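Local structure of uncharacterized protein (Pseudomonas aeruginosa, 4O5P) at residues C337-A342 / R683-H688; F236-A241 / A342-D347; A620-Q625 / S693-S698. The protein is a type VI secretion effector of the Tle1 family, a phospholipase that probably hydrolyses membrane lipids through a serine-hydrolase mechanism. One frame throughout, in Å; residues are numbered along the deposited sequence.

Interaction 1 is the buried contact, its centre about 14 Å from the centre of the chain; interactions 2 and 3 are both partly buried, 2 near the middle of the chain and 3 farthest out. Interactions 1 and 2 touch: they share Ala-342, Arg-685 NE donates to Phe-344 O, and strands 687-689 and 346-353 are neighbours in one sheet. Tyr-684 joins 683-688 to interaction 3 by bonding to both Glu-622 and Lys-695. Chemistry shifts with place: interaction 1 combines arginine packing with a hydrogen bond from a glutamine amide to a backbone carbonyl, interaction 2 is a loose arginine-aromatic contact beside the probable nucleophile, and interaction 3 rests on a salt bridge with a water alongside.

Interaction 1. Residues C337-A342 / R683-H688; sequences CHEQRA and RYRLVH
Arg-685 runs its whole side chain past Glu-339, backbone first and side chain after. Its CB lies 3.2 Å from Glu-339 O, and CG and CD keep to the same carbonyl, CD also at 3.2 Å from Glu-339 O. With CG anti to the backbone N (chi1 177°) and the chain extended as far as NE, the guanidinium is carried beyond that carbonyl to the Glu-339 side chain. There Glu-339 CG sits above one face, nearer its edge than its centre, 3.6 Å from Arg-685 NE, while Glu-339 CB is 3.7 Å from Arg-685 CZ. At the tip the polar partners come from elsewhere: NE donates to Phe-344 O, and NH2 forms a salt bridge with Asp-281, the likely acid of a Ser-His-Asp triad.

Glu-339 thus offers Arg-685 its methylenes, because a bend at chi2 (57°) turns the carboxylate away. Its OE2 accepts from Arg-341 N (2.9 Å) and, in a salt bridge within the loop, from Arg-341 NE (3.0 Å), the two coming from opposite faces of the carboxylate plane; OE1 bonds to Ser-662. Next to it, Gln-340 NE2 donates to Arg-683 O (3.0 Å) in a bent bond of 145°; Gln-340 OE1 is taken by Arg-484. A water links Arg-341 O to Leu-686 N.

The contact joins a catalytic-domain loop, between strands 331-336 and 346-353, to a C-terminal-domain segment whose Arg-685 reaches the probable triad acid. Helix 469-487 packs on Cys-337 and Gln-340, helix 616-637 on Arg-683 and Tyr-684, and strand 687-689 pairs in parallel with strand 346-353.

Interaction 2. Residues F236-A241 / A342-D347; sequences FSRGAA and ASFPLD
Ser-237 and Arg-238 face Phe-344 from what looks like the nucleophile elbow of an alpha/beta-hydrolase, the GxSxG turn between strand 225-236 and helix 238-254. Ser-237 has the strained backbone of such an elbow (phi 67°, psi -128°) and is the probable nucleophile: its OG bonds to His-379 NE2 and also to Thr-74.

The van der Waals part is slight. Ser-237 OG comes near the plane of the Phe-344 ring at its edge, 4.2 Å from CE2, and Arg-238 NH1 lies 3.8 Å from Phe-344 CE2.

The polar part is one weak hydrogen bond, from Arg-238 NH2 to Ser-343 O at 3.4 Å. An extended chain from CG to NE takes the guanidinium out to this loop, but its strongest partner is Ala-285 O, bound by NE, and NH1 also bonds to Thr-74.

As a cation-pi pair, Arg-238 and Phe-344 are long and at most weakly attractive. Arg-238 CZ lies near the ring normal, 5.2 Å from the Phe-344 centroid, but the guanidinium stands nearly perpendicular to the ring (79°) and presents its edge, in plane, to Phe-344 CZ. The ring also meets His-379, so it borders the probable catalytic residues.

The turn is too tight for a side chain at Gly-239: a CB there would come within 3.0 Å of Phe-236 O.

Interaction 3. Residues A620-Q625 / S693-S698; sequences AEEYSQ and SNKRLS
Lys-695 NZ meets the Glu-622 carboxylate in a salt bridge, 3.2 Å from OE1, with OE1 accepting through its syn lone pair, and makes a weaker bond of 3.4 Å from Lys-695 NZ to Glu-622 OE2. One water closes a small ring beside the pair: it donates to Glu-622 OE1 at 2.6 Å and accepts from Lys-695 NZ at 2.7 Å. Tyr-684 serves both partners, its backbone O accepting from Lys-695 NZ and its N donating to Glu-622 OE1.

The two side chains cross at about a right angle. Glu-622 reaches out from helix 616-637, extended beyond CG. Lys-695 starts with CG between its backbone N and carbonyl carbon (chi1 65°), and the chain is bent at chi3 (66°), which brings CE to 3.4 Å from Glu-622 OE2.

The loop that carries the lysine is itself tied down, Ser-693 OG donating to Lys-695 O at 2.9 Å. Further along, Arg-696 makes a second salt bridge to the same helix, to Asp-618. Apolar packing belongs to each element's own surroundings, Leu-697 lying on strand 609-614 and Tyr-623 meeting the rings of Phe-678 and Phe-682.

With the segments otherwise well apart, helix 616-637 and the loop leading to strand 697-702 are joined here by charge and a water rather than by apolar packing. The opposite charges would be expected to favour the ionised forms of both groups, and Tyr-684 ties the pair to the main chain.

Interaction 1. Residues C337-A342 / R683-H688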
ATOM      1  N   CYS A 337     -11.701  -8.031   1.940  1.00 14.50           N
ATOM      2  CA  CYS A 337     -11.889  -9.472   2.114  1.00 13.39           C
ATOM      3  C   CYS A 337     -11.629 -10.281   0.843  1.00 12.95           C
ATOM      4  O   CYS A 337     -11.342 -11.481   0.910  1.00 15.08           O
ATOM      5  CB  CYS A 337     -13.326  -9.762   2.561  1.00 16.36           C
ATOM      6  SG  CYS A 337     -13.691  -9.183   4.198  1.00 16.10           S
ATOM      7  N   HIS A 338     -11.763  -9.635  -0.310  1.00 13.02           N
ATOM      8  CA  HIS A 338     -11.774 -10.347  -1.595  1.00 14.94           C
ATOM      9  C   HIS A 338     -10.513 -10.184  -2.447  1.00 14.74           C
ATOM     10  O   HIS A 338     -10.401 -10.822  -3.501  1.00 16.25           O
ATOM     11  CB  HIS A 338     -13.031  -9.978  -2.386  1.00 14.21           C
ATOM     12  CG  HIS A 338     -14.289 -10.238  -1.625  1.00 13.15           C
ATOM     13  ND1 HIS A 338     -15.191  -9.248  -1.311  1.00 14.39           N
ATOM     14  CD2 HIS A 338     -14.747 -11.367  -1.036  1.00 13.80           C
ATOM     15  CE1 HIS A 338     -16.168  -9.763  -0.583  1.00 15.15           C
ATOM     16  NE2 HIS A 338     -15.919 -11.048  -0.398  1.00 12.83           N
ATOM     17  N   GLU A 339      -9.557  -9.370  -1.996  1.00 12.80           N
ATOM     18  CA  GLU A 339      -8.263  -9.255  -2.705  1.00 11.29           C
ATOM     19  C   GLU A 339      -7.488 -10.580  -2.593  1.00 14.49           C
ATOM     20  O   GLU A 339      -7.516 -11.216  -1.535  1.00 16.35           O
ATOM     21  CB  GLU A 339      -7.422  -8.114  -2.122  1.00 14.62           C
ATOM     22  CG  GLU A 339      -6.030  -7.944  -2.767  1.00 11.05           C
ATOM     23  CD  GLU A 339      -6.072  -7.713  -4.275  1.00 13.39           C
ATOM     24  OE1 GLU A 339      -6.832  -6.836  -4.740  1.00 13.17           O
ATOM     25  OE2 GLU A 339      -5.333  -8.410  -5.015  1.00 15.82           O
ATOM     26  N   GLN A 340      -6.816 -10.993  -3.674  1.00 12.77           N
ATOM     27  CA  GLN A 340      -6.147 -12.292  -3.734  1.00 13.92           C
ATOM     28  C   GLN A 340      -4.799 -12.262  -4.478  1.00 14.85           C
ATOM     29  O   GLN A 340      -4.114 -13.291  -4.558  1.00 17.28           O
ATOM     30  CB  GLN A 340      -7.051 -13.339  -4.426  1.00 15.14           C
ATOM     31  CG  GLN A 340      -8.255 -13.845  -3.627  1.00 13.90           C
ATOM     32  CD  GLN A 340      -9.056 -14.881  -4.408  1.00 16.50           C
ATOM     33  OE1 GLN A 340      -9.794 -14.540  -5.339  1.00 15.54           O
ATOM     34  NE2 GLN A 340      -8.886 -16.150  -4.053  1.00 13.36           N
ATOM     35  N   ARG A 341      -4.414 -11.113  -5.028  1.00 14.06           N
ATOM     36  CA  ARG A 341      -3.190 -11.060  -5.837  1.00 16.87           C
ATOM     37  C   ARG A 341      -1.958 -11.336  -4.995  1.00 18.22           C
ATOM     38  O   ARG A 341      -1.803 -10.780  -3.899  1.00 14.46           O
ATOM     39  CB  ARG A 341      -3.029  -9.714  -6.549  1.00 16.37           C
ATOM     40  CG  ARG A 341      -3.808  -9.577  -7.859  1.00 19.85           C
ATOM     41  CD  ARG A 341      -3.692  -8.140  -8.418  1.00 22.72           C
ATOM     42  NE  ARG A 341      -4.330  -7.171  -7.523  1.00 20.20           N
ATOM     43  CZ  ARG A 341      -4.241  -5.848  -7.656  1.00 22.76           C
ATOM     44  NH1 ARG A 341      -3.548  -5.318  -8.652  1.00 20.02           N
ATOM     45  NH2 ARG A 341      -4.855  -5.050  -6.784  1.00 19.00           N
ATOM     46  N   ALA A 342      -1.091 -12.202  -5.518  1.00 18.94           N
ATOM     47  CA  ALA A 342       0.204 -12.497  -4.907  1.00 18.61           C
ATOM     48  C   ALA A 342       0.985 -11.216  -4.642  1.00 17.61           C
ATOM     49  O   ALA A 342       1.794 -11.161  -3.731  1.00 19.01           O
ATOM     50  CB  ALA A 342       1.004 -13.392  -5.814  1.00 16.97           C
ATOM     51  N   ARG A 683      -6.066 -19.449  -4.459  1.00 13.32           N
ATOM     52  CA  ARG A 683      -5.222 -19.355  -3.269  1.00 16.39           C
ATOM     53  C   ARG A 683      -5.809 -18.318  -2.313  1.00 15.90           C
ATOM     54  O   ARG A 683      -6.433 -17.332  -2.749  1.00 13.24           O
ATOM     55  CB  ARG A 683      -3.815 -18.907  -3.642  1.00 13.65           C
ATOM     56  CG  ARG A 683      -3.001 -19.944  -4.394  1.00 15.74           C
ATOM     57  CD  ARG A 683      -1.688 -19.349  -4.894  1.00 17.49           C
ATOM     58  NE  ARG A 683      -1.178 -20.164  -5.977  1.00 23.58           N
ATOM     59  CZ  ARG A 683      -1.281 -19.856  -7.262  1.00 21.08           C
ATOM     60  NH1 ARG A 683      -1.833 -18.709  -7.638  1.00 16.47           N
ATOM     61  NH2 ARG A 683      -0.800 -20.692  -8.172  1.00 28.06           N
ATOM     62  N   TYR A 684      -5.615 -18.516  -1.018  1.00 15.71           N
ATOM     63  CA  TYR A 684      -5.997 -17.467  -0.085  1.00 15.96           C
ATOM     64  C   TYR A 684      -4.957 -16.365  -0.138  1.00 16.35           C
ATOM     65  O   TYR A 684      -3.781 -16.613  -0.456  1.00 15.98           O
ATOM     66  CB  TYR A 684      -6.157 -18.004   1.337  1.00 15.86           C
ATOM     67  CG  TYR A 684      -7.304 -18.976   1.462  1.00 16.21           C
ATOM     68  CD1 TYR A 684      -8.603 -18.598   1.168  1.00 15.06           C
ATOM     69  CD2 TYR A 684      -7.079 -20.276   1.881  1.00 17.25           C
ATOM     70  CE1 TYR A 684      -9.646 -19.504   1.282  1.00 15.26           C
ATOM     71  CE2 TYR A 684      -8.092 -21.165   1.987  1.00 16.27           C
ATOM     72  CZ  TYR A 684      -9.367 -20.784   1.695  1.00 16.22           C
ATOM     73  OH  TYR A 684     -10.353 -21.724   1.830  1.00 17.71           O
ATOM     74  N   ARG A 685      -5.397 -15.143   0.129  1.00 15.05           N
ATOM     75  CA  ARG A 685      -4.502 -13.996   0.124  1.00 15.45           C
ATOM     76  C   ARG A 685      -3.499 -14.160   1.262  1.00 16.02           C
ATOM     77  O   ARG A 685      -3.851 -14.659   2.338  1.00 13.86           O
ATOM     78  CB  ARG A 685      -5.316 -12.720   0.323  1.00 15.50           C
ATOM     79  CG  ARG A 685      -4.501 -11.439   0.402  1.00 12.50           C
ATOM     80  CD  ARG A 685      -5.394 -10.247   0.727  1.00 14.53           C
ATOM     81  NE  ARG A 685      -4.696  -8.999   0.445  1.00 14.52           N
ATOM     82  CZ  ARG A 685      -5.134  -7.793   0.783  1.00 11.95           C
ATOM     83  NH1 ARG A 685      -6.292  -7.649   1.431  1.00 11.30           N
ATOM     84  NH2 ARG A 685      -4.399  -6.735   0.481  1.00  9.23           N
ATOM     85  N   LEU A 686      -2.250 -13.771   1.040  1.00 13.01           N
ATOM     86  CA  LEU A 686      -1.278 -13.845   2.132  1.00 12.76           C
ATOM     87  C   LEU A 686      -1.515 -12.681   3.081  1.00 17.67           C
ATOM     88  O   LEU A 686      -1.723 -11.542   2.634  1.00 14.09           O
ATOM     89  CB  LEU A 686       0.161 -13.823   1.603  1.00 16.20           C
ATOM     90  CG  LEU A 686       1.285 -13.595   2.626  1.00 15.67           C
ATOM     91  CD1 LEU A 686       1.329 -14.728   3.675  1.00 15.32           C
ATOM     92  CD2 LEU A 686       2.602 -13.509   1.887  1.00 14.59           C
ATOM     93  N   VAL A 687      -1.495 -12.974   4.388  1.00 13.51           N
ATOM     94  CA  VAL A 687      -1.706 -11.967   5.420  1.00 13.78           C
ATOM     95  C   VAL A 687      -0.611 -12.078   6.470  1.00 12.71           C
ATOM     96  O   VAL A 687      -0.334 -13.172   6.976  1.00 13.30           O
ATOM     97  CB  VAL A 687      -3.076 -12.133   6.130  1.00 12.85           C
ATOM     98  CG1 VAL A 687      -3.289 -10.996   7.149  1.00 16.00           C
ATOM     99  CG2 VAL A 687      -4.202 -12.141   5.137  1.00 10.47           C
ATOM    100  N   HIS A 688       0.027 -10.955   6.772  1.00 12.34           N
ATOM    101  CA  HIS A 688       0.992 -10.890   7.865  1.00 17.08           C
ATOM    102  C   HIS A 688       0.346 -10.308   9.111  1.00 15.83           C
ATOM    103  O   HIS A 688      -0.418  -9.348   9.022  1.00 13.94           O
ATOM    104  CB  HIS A 688       2.187 -10.009   7.482  1.00 15.10           C
ATOM    105  CG  HIS A 688       3.003 -10.562   6.356  1.00 15.83           C
ATOM    106  ND1 HIS A 688       2.664 -10.384   5.032  1.00 18.78           N
ATOM    107  CD2 HIS A 688       4.136 -11.302   6.357  1.00 17.81           C
ATOM    108  CE1 HIS A 688       3.554 -10.989   4.267  1.00 16.34           C
ATOM    109  NE2 HIS A 688       4.457 -11.556   5.046  1.00 18.64           N
TER
HETATM  110  O   HOH W   1      -1.403 -12.711  -1.476  1.00 12.73           O

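Interaction 2. Residues F236-A241 / A342-D347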
ATOM      1  N   PHE A 236      -3.130   4.506   2.292  1.00 12.13           N
ATOM      2  CA  PHE A 236      -3.773   3.360   1.606  1.00 14.80           C
ATOM      3  C   PHE A 236      -2.700   2.530   0.923  1.00 12.14           C
ATOM      4  O   PHE A 236      -1.784   3.090   0.312  1.00 13.80           O
ATOM      5  CB  PHE A 236      -4.859   3.874   0.628  1.00 11.81           C
ATOM      6  CG  PHE A 236      -5.282   2.902  -0.465  1.00 16.85           C
ATOM      7  CD1 PHE A 236      -5.503   1.539  -0.220  1.00 12.04           C
ATOM      8  CD2 PHE A 236      -5.508   3.389  -1.749  1.00 15.45           C
ATOM      9  CE1 PHE A 236      -5.906   0.689  -1.259  1.00 14.02           C
ATOM     10  CE2 PHE A 236      -5.925   2.550  -2.784  1.00 15.94           C
ATOM     11  CZ  PHE A 236      -6.117   1.203  -2.542  1.00 12.65           C
ATOM     12  N   SER A 237      -2.784   1.202   1.053  1.00 13.36           N
ATOM     13  CA  SER A 237      -1.900   0.293   0.291  1.00 13.67           C
ATOM     14  C   SER A 237      -0.456   0.445   0.746  1.00 11.37           C
ATOM     15  O   SER A 237      -0.172   0.384   1.928  1.00 12.89           O
ATOM     16  CB  SER A 237      -2.017   0.548  -1.214  1.00 12.65           C
ATOM     17  OG  SER A 237      -1.405  -0.504  -1.978  1.00 14.86           O
ATOM     18  N   ARG A 238       0.465   0.668  -0.183  1.00 12.42           N
ATOM     19  CA  ARG A 238       1.827   0.918   0.232  1.00 13.99           C
ATOM     20  C   ARG A 238       1.921   2.229   0.995  1.00 13.68           C
ATOM     21  O   ARG A 238       2.872   2.452   1.742  1.00 14.25           O
ATOM     22  CB  ARG A 238       2.795   0.850  -0.954  1.00 16.25           C
ATOM     23  CG  ARG A 238       2.996  -0.588  -1.368  1.00 18.55           C
ATOM     24  CD  ARG A 238       3.623  -0.755  -2.714  1.00 21.67           C
ATOM     25  NE  ARG A 238       3.901  -2.163  -2.952  1.00 19.84           N
ATOM     26  CZ  ARG A 238       3.119  -2.975  -3.660  1.00 23.33           C
ATOM     27  NH1 ARG A 238       1.990  -2.527  -4.206  1.00 19.14           N
ATOM     28  NH2 ARG A 238       3.472  -4.240  -3.820  1.00 19.62           N
ATOM     29  N   GLY A 239       0.909   3.072   0.856  1.00 13.36           N
ATOM     30  CA  GLY A 239       0.918   4.346   1.559  1.00 13.60           C
ATOM     31  C   GLY A 239       0.475   4.113   3.000  1.00 15.25           C
ATOM     32  O   GLY A 239       0.843   4.853   3.902  1.00 15.14           O
ATOM     33  N   ALA A 240      -0.307   3.058   3.214  1.00 12.65           N
ATOM     34  CA  ALA A 240      -0.634   2.626   4.572  1.00 13.60           C
ATOM     35  C   ALA A 240       0.598   1.998   5.225  1.00 12.79           C
ATOM     36  O   ALA A 240       0.885   2.230   6.406  1.00 13.47           O
ATOM     37  CB  ALA A 240      -1.809   1.643   4.558  1.00 11.06           C
ATOM     38  N   ALA A 241       1.335   1.202   4.453  1.00 14.41           N
ATOM     39  CA  ALA A 241       2.624   0.692   4.930  1.00 13.41           C
ATOM     40  C   ALA A 241       3.547   1.843   5.327  1.00 16.04           C
ATOM     41  O   ALA A 241       4.197   1.802   6.391  1.00 16.36           O
ATOM     42  CB  ALA A 241       3.287  -0.180   3.873  1.00 15.38           C
ATOM     43  N   ALA A 342      -1.091 -12.202  -5.518  1.00 18.94           N
ATOM     44  CA  ALA A 342       0.204 -12.497  -4.907  1.00 18.61           C
ATOM     45  C   ALA A 342       0.985 -11.216  -4.642  1.00 17.61           C
ATOM     46  O   ALA A 342       1.794 -11.161  -3.731  1.00 19.01           O
ATOM     47  CB  ALA A 342       1.004 -13.392  -5.814  1.00 16.97           C
ATOM     48  N   SER A 343       0.739 -10.201  -5.461  1.00 17.55           N
ATOM     49  CA  SER A 343       1.477  -8.944  -5.406  1.00 23.35           C
ATOM     50  C   SER A 343       0.916  -8.007  -4.338  1.00 17.62           C
ATOM     51  O   SER A 343       1.497  -6.950  -4.070  1.00 17.50           O
ATOM     52  CB  SER A 343       1.391  -8.260  -6.766  1.00 23.22           C
ATOM     53  OG  SER A 343       0.029  -8.196  -7.170  1.00 22.17           O
ATOM     54  N   PHE A 344      -0.221  -8.383  -3.744  1.00 14.02           N
ATOM     55  CA  PHE A 344      -0.881  -7.523  -2.763  1.00 12.66           C
ATOM     56  C   PHE A 344      -1.204  -8.206  -1.425  1.00 11.61           C
ATOM     57  O   PHE A 344      -2.362  -8.219  -0.995  1.00 13.65           O
ATOM     58  CB  PHE A 344      -2.133  -6.878  -3.383  1.00 14.42           C
ATOM     59  CG  PHE A 344      -1.816  -5.800  -4.379  1.00 16.81           C
ATOM     60  CD1 PHE A 344      -1.365  -6.120  -5.657  1.00 16.97           C
ATOM     61  CD2 PHE A 344      -1.948  -4.466  -4.037  1.00 14.10           C
ATOM     62  CE1 PHE A 344      -1.055  -5.133  -6.565  1.00 20.54           C
ATOM     63  CE2 PHE A 344      -1.644  -3.467  -4.946  1.00 17.26           C
ATOM     64  CZ  PHE A 344      -1.194  -3.796  -6.202  1.00 17.90           C
ATOM     65  N   PRO A 345      -0.173  -8.734  -0.734  1.00 12.41           N
ATOM     66  CA  PRO A 345      -0.455  -9.316   0.579  1.00 13.71           C
ATOM     67  C   PRO A 345      -0.850  -8.249   1.603  1.00 14.99           C
ATOM     68  O   PRO A 345      -0.403  -7.090   1.540  1.00 13.98           O
ATOM     69  CB  PRO A 345       0.875  -9.982   0.971  1.00 12.80           C
ATOM     70  CG  PRO A 345       1.928  -9.224   0.197  1.00 13.33           C
ATOM     71  CD  PRO A 345       1.254  -8.840  -1.095  1.00 12.33           C
ATOM     72  N   LEU A 346      -1.697  -8.652   2.543  1.00 11.81           N
ATOM     73  CA  LEU A 346      -2.186  -7.744   3.546  1.00 11.08           C
ATOM     74  C   LEU A 346      -1.257  -7.753   4.763  1.00 11.93           C
ATOM     75  O   LEU A 346      -0.710  -8.791   5.144  1.00 11.66           O
ATOM     76  CB  LEU A 346      -3.606  -8.159   3.959  1.00 11.71           C
ATOM     77  CG  LEU A 346      -4.298  -7.322   5.033  1.00 11.07           C
ATOM     78  CD1 LEU A 346      -4.508  -5.869   4.568  1.00  9.37           C
ATOM     79  CD2 LEU A 346      -5.627  -7.960   5.406  1.00 10.36           C
ATOM     80  N   ASP A 347      -1.039  -6.584   5.345  1.00 12.48           N
ATOM     81  CA  ASP A 347      -0.529  -6.547   6.705  1.00 11.38           C
ATOM     82  C   ASP A 347      -1.650  -6.152   7.654  1.00 12.53           C
ATOM     83  O   ASP A 347      -2.067  -4.992   7.698  1.00 13.59           O
ATOM     84  CB  ASP A 347       0.661  -5.585   6.849  1.00 13.48           C
ATOM     85  CG  ASP A 347       1.995  -6.311   6.847  1.00 16.11           C
ATOM     86  OD1 ASP A 347       2.526  -6.556   5.744  1.00 16.97           O
ATOM     87  OD2 ASP A 347       2.523  -6.634   7.943  1.00 15.34           O
TER

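Interaction 3. Residues A620-Q625 / S693-S698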
ATOM      1  N   ALA A 620      -2.186 -26.992  -2.392  1.00 13.01           N
ATOM      2  CA  ALA A 620      -3.172 -28.004  -2.789  1.00 18.62           C
ATOM      3  C   ALA A 620      -4.388 -27.927  -1.866  1.00 16.43           C
ATOM      4  O   ALA A 620      -5.531 -27.899  -2.324  1.00 15.67           O
ATOM      5  CB  ALA A 620      -2.554 -29.423  -2.766  1.00 13.84           C
ATOM      6  N   GLU A 621      -4.153 -27.861  -0.562  1.00 15.92           N
ATOM      7  CA  GLU A 621      -5.301 -27.847   0.335  1.00 16.82           C
ATOM      8  C   GLU A 621      -6.106 -26.554   0.214  1.00 22.15           C
ATOM      9  O   GLU A 621      -7.332 -26.589   0.300  1.00 21.04           O
ATOM     10  CB  GLU A 621      -4.906 -28.167   1.782  1.00 23.90           C
ATOM     11  CG  GLU A 621      -5.752 -27.484   2.869  1.00 27.37           C
ATOM     12  CD  GLU A 621      -7.222 -27.901   2.917  1.00 31.74           C
ATOM     13  OE1 GLU A 621      -7.676 -28.738   2.099  1.00 34.31           O
ATOM     14  OE2 GLU A 621      -7.947 -27.373   3.799  1.00 37.91           O
ATOM     15  N   GLU A 622      -5.433 -25.428  -0.032  1.00 17.28           N
ATOM     16  CA  GLU A 622      -6.143 -24.173  -0.207  1.00 19.62           C
ATOM     17  C   GLU A 622      -7.045 -24.288  -1.426  1.00 16.81           C
ATOM     18  O   GLU A 622      -8.217 -23.895  -1.377  1.00 15.19           O
ATOM     19  CB  GLU A 622      -5.170 -22.972  -0.357  1.00 18.46           C
ATOM     20  CG  GLU A 622      -4.481 -22.542   0.959  1.00 21.48           C
ATOM     21  CD  GLU A 622      -3.729 -21.206   0.855  1.00 20.76           C
ATOM     22  OE1 GLU A 622      -3.775 -20.536  -0.203  1.00 20.28           O
ATOM     23  OE2 GLU A 622      -3.089 -20.806   1.852  1.00 23.50           O
ATOM     24  N   TYR A 623      -6.482 -24.798  -2.525  1.00 17.71           N
ATOM     25  CA  TYR A 623      -7.262 -24.978  -3.747  1.00 17.41           C
ATOM     26  C   TYR A 623      -8.507 -25.783  -3.427  1.00 17.02           C
ATOM     27  O   TYR A 623      -9.615 -25.417  -3.822  1.00 15.17           O
ATOM     28  CB  TYR A 623      -6.456 -25.697  -4.842  1.00 17.34           C
ATOM     29  CG  TYR A 623      -7.295 -26.072  -6.056  1.00 14.79           C
ATOM     30  CD1 TYR A 623      -8.096 -27.220  -6.050  1.00 17.39           C
ATOM     31  CD2 TYR A 623      -7.275 -25.300  -7.210  1.00 15.00           C
ATOM     32  CE1 TYR A 623      -8.873 -27.562  -7.130  1.00 12.23           C
ATOM     33  CE2 TYR A 623      -8.047 -25.647  -8.319  1.00 14.71           C
ATOM     34  CZ  TYR A 623      -8.845 -26.783  -8.264  1.00 16.03           C
ATOM     35  OH  TYR A 623      -9.634 -27.162  -9.347  1.00 14.90           O
ATOM     36  N   SER A 624      -8.323 -26.899  -2.724  1.00 19.03           N
ATOM     37  CA  SER A 624      -9.457 -27.767  -2.449  1.00 18.22           C
ATOM     38  C   SER A 624     -10.507 -27.161  -1.523  1.00 17.44           C
ATOM     39  O   SER A 624     -11.706 -27.311  -1.756  1.00 18.27           O
ATOM     40  CB  SER A 624      -8.987 -29.141  -1.945  1.00 23.57           C
ATOM     41  OG  SER A 624      -8.274 -29.821  -2.979  1.00 25.69           O
ATOM     42  N   GLN A 625     -10.080 -26.484  -0.472  1.00 16.82           N
ATOM     43  CA  GLN A 625     -11.042 -25.843   0.423  1.00 19.69           C
ATOM     44  C   GLN A 625     -11.828 -24.756  -0.327  1.00 15.60           C
ATOM     45  O   GLN A 625     -13.043 -24.642  -0.175  1.00 16.57           O
ATOM     46  CB  GLN A 625     -10.323 -25.263   1.643  1.00 18.95           C
ATOM     47  CG  GLN A 625     -11.244 -24.811   2.782  1.00 21.47           C
ATOM     48  CD  GLN A 625     -10.459 -24.482   4.033  1.00 20.38           C
ATOM     49  OE1 GLN A 625     -10.130 -25.367   4.830  1.00 22.50           O
ATOM     50  NE2 GLN A 625     -10.124 -23.210   4.198  1.00 19.54           N
ATOM     51  N   SER A 693       2.310 -15.126   9.904  1.00 16.40           N
ATOM     52  CA  SER A 693       1.551 -15.094   8.663  1.00 14.99           C
ATOM     53  C   SER A 693       0.452 -16.160   8.700  1.00 17.88           C
ATOM     54  O   SER A 693       0.509 -17.094   9.516  1.00 15.71           O
ATOM     55  CB  SER A 693       2.486 -15.308   7.451  1.00 15.21           C
ATOM     56  OG  SER A 693       3.302 -16.455   7.643  1.00 16.85           O
ATOM     57  N   ASN A 694      -0.549 -16.032   7.828  1.00 15.64           N
ATOM     58  CA  ASN A 694      -1.636 -17.015   7.794  1.00 15.69           C
ATOM     59  C   ASN A 694      -1.298 -18.295   7.048  1.00 17.44           C
ATOM     60  O   ASN A 694      -2.006 -19.291   7.168  1.00 22.24           O
ATOM     61  CB  ASN A 694      -2.935 -16.408   7.232  1.00 12.17           C
ATOM     62  CG  ASN A 694      -2.804 -15.959   5.770  1.00 18.18           C
ATOM     63  OD1 ASN A 694      -1.700 -15.703   5.268  1.00 13.98           O
ATOM     64  ND2 ASN A 694      -3.940 -15.847   5.087  1.00 15.15           N
ATOM     65  N   LYS A 695      -0.242 -18.263   6.248  1.00 17.28           N
ATOM     66  CA  LYS A 695       0.190 -19.467   5.560  1.00 21.15           C
ATOM     67  C   LYS A 695       1.689 -19.651   5.745  1.00 21.81           C
ATOM     68  O   LYS A 695       2.413 -18.707   6.105  1.00 19.22           O
ATOM     69  CB  LYS A 695      -0.172 -19.406   4.078  1.00 23.41           C
ATOM     70  CG  LYS A 695       0.556 -18.313   3.320  1.00 19.71           C
ATOM     71  CD  LYS A 695       0.160 -18.309   1.841  1.00 20.62           C
ATOM     72  CE  LYS A 695      -1.305 -17.934   1.643  1.00 23.12           C
ATOM     73  NZ  LYS A 695      -1.705 -18.133   0.219  1.00 21.31           N
ATOM     74  N   ARG A 696       2.148 -20.873   5.511  1.00 17.41           N
ATOM     75  CA  ARG A 696       3.550 -21.201   5.654  1.00 18.45           C
ATOM     76  C   ARG A 696       4.339 -20.605   4.503  1.00 21.49           C
ATOM     77  O   ARG A 696       3.890 -20.617   3.347  1.00 18.87           O
ATOM     78  CB  ARG A 696       3.743 -22.724   5.707  1.00 21.27           C
ATOM     79  CG  ARG A 696       3.032 -23.391   6.893  1.00 21.90           C
ATOM     80  CD  ARG A 696       3.588 -24.784   7.153  1.00 26.70           C
ATOM     81  NE  ARG A 696       3.125 -25.732   6.151  1.00 22.15           N
ATOM     82  CZ  ARG A 696       3.681 -26.914   5.910  1.00 26.16           C
ATOM     83  NH1 ARG A 696       4.753 -27.312   6.590  1.00 24.43           N
ATOM     84  NH2 ARG A 696       3.167 -27.689   4.973  1.00 24.37           N
ATOM     85  N   LEU A 697       5.512 -20.068   4.825  1.00 17.15           N
ATOM     86  CA  LEU A 697       6.364 -19.450   3.832  1.00 16.41           C
ATOM     87  C   LEU A 697       7.793 -19.910   4.017  1.00 18.65           C
ATOM     88  O   LEU A 697       8.206 -20.251   5.132  1.00 18.51           O
ATOM     89  CB  LEU A 697       6.318 -17.929   3.953  1.00 18.46           C
ATOM     90  CG  LEU A 697       4.990 -17.205   3.771  1.00 18.40           C
ATOM     91  CD1 LEU A 697       5.201 -15.726   4.060  1.00 14.83           C
ATOM     92  CD2 LEU A 697       4.489 -17.401   2.353  1.00 17.56           C
ATOM     93  N   SER A 698       8.536 -19.917   2.912  1.00 18.24           N
ATOM     94  CA  SER A 698       9.955 -20.237   2.925  1.00 20.28           C
ATOM     95  C   SER A 698      10.670 -19.029   2.364  1.00 16.77           C
ATOM     96  O   SER A 698      10.278 -18.525   1.310  1.00 19.01           O
ATOM     97  CB  SER A 698      10.224 -21.449   2.038  1.00 16.11           C
ATOM     98  OG  SER A 698      11.608 -21.641   1.824  1.00 20.82           O
TER
HETATM   99  O   HOH W   2      -1.485 -20.349  -1.347  1.00 26.34           O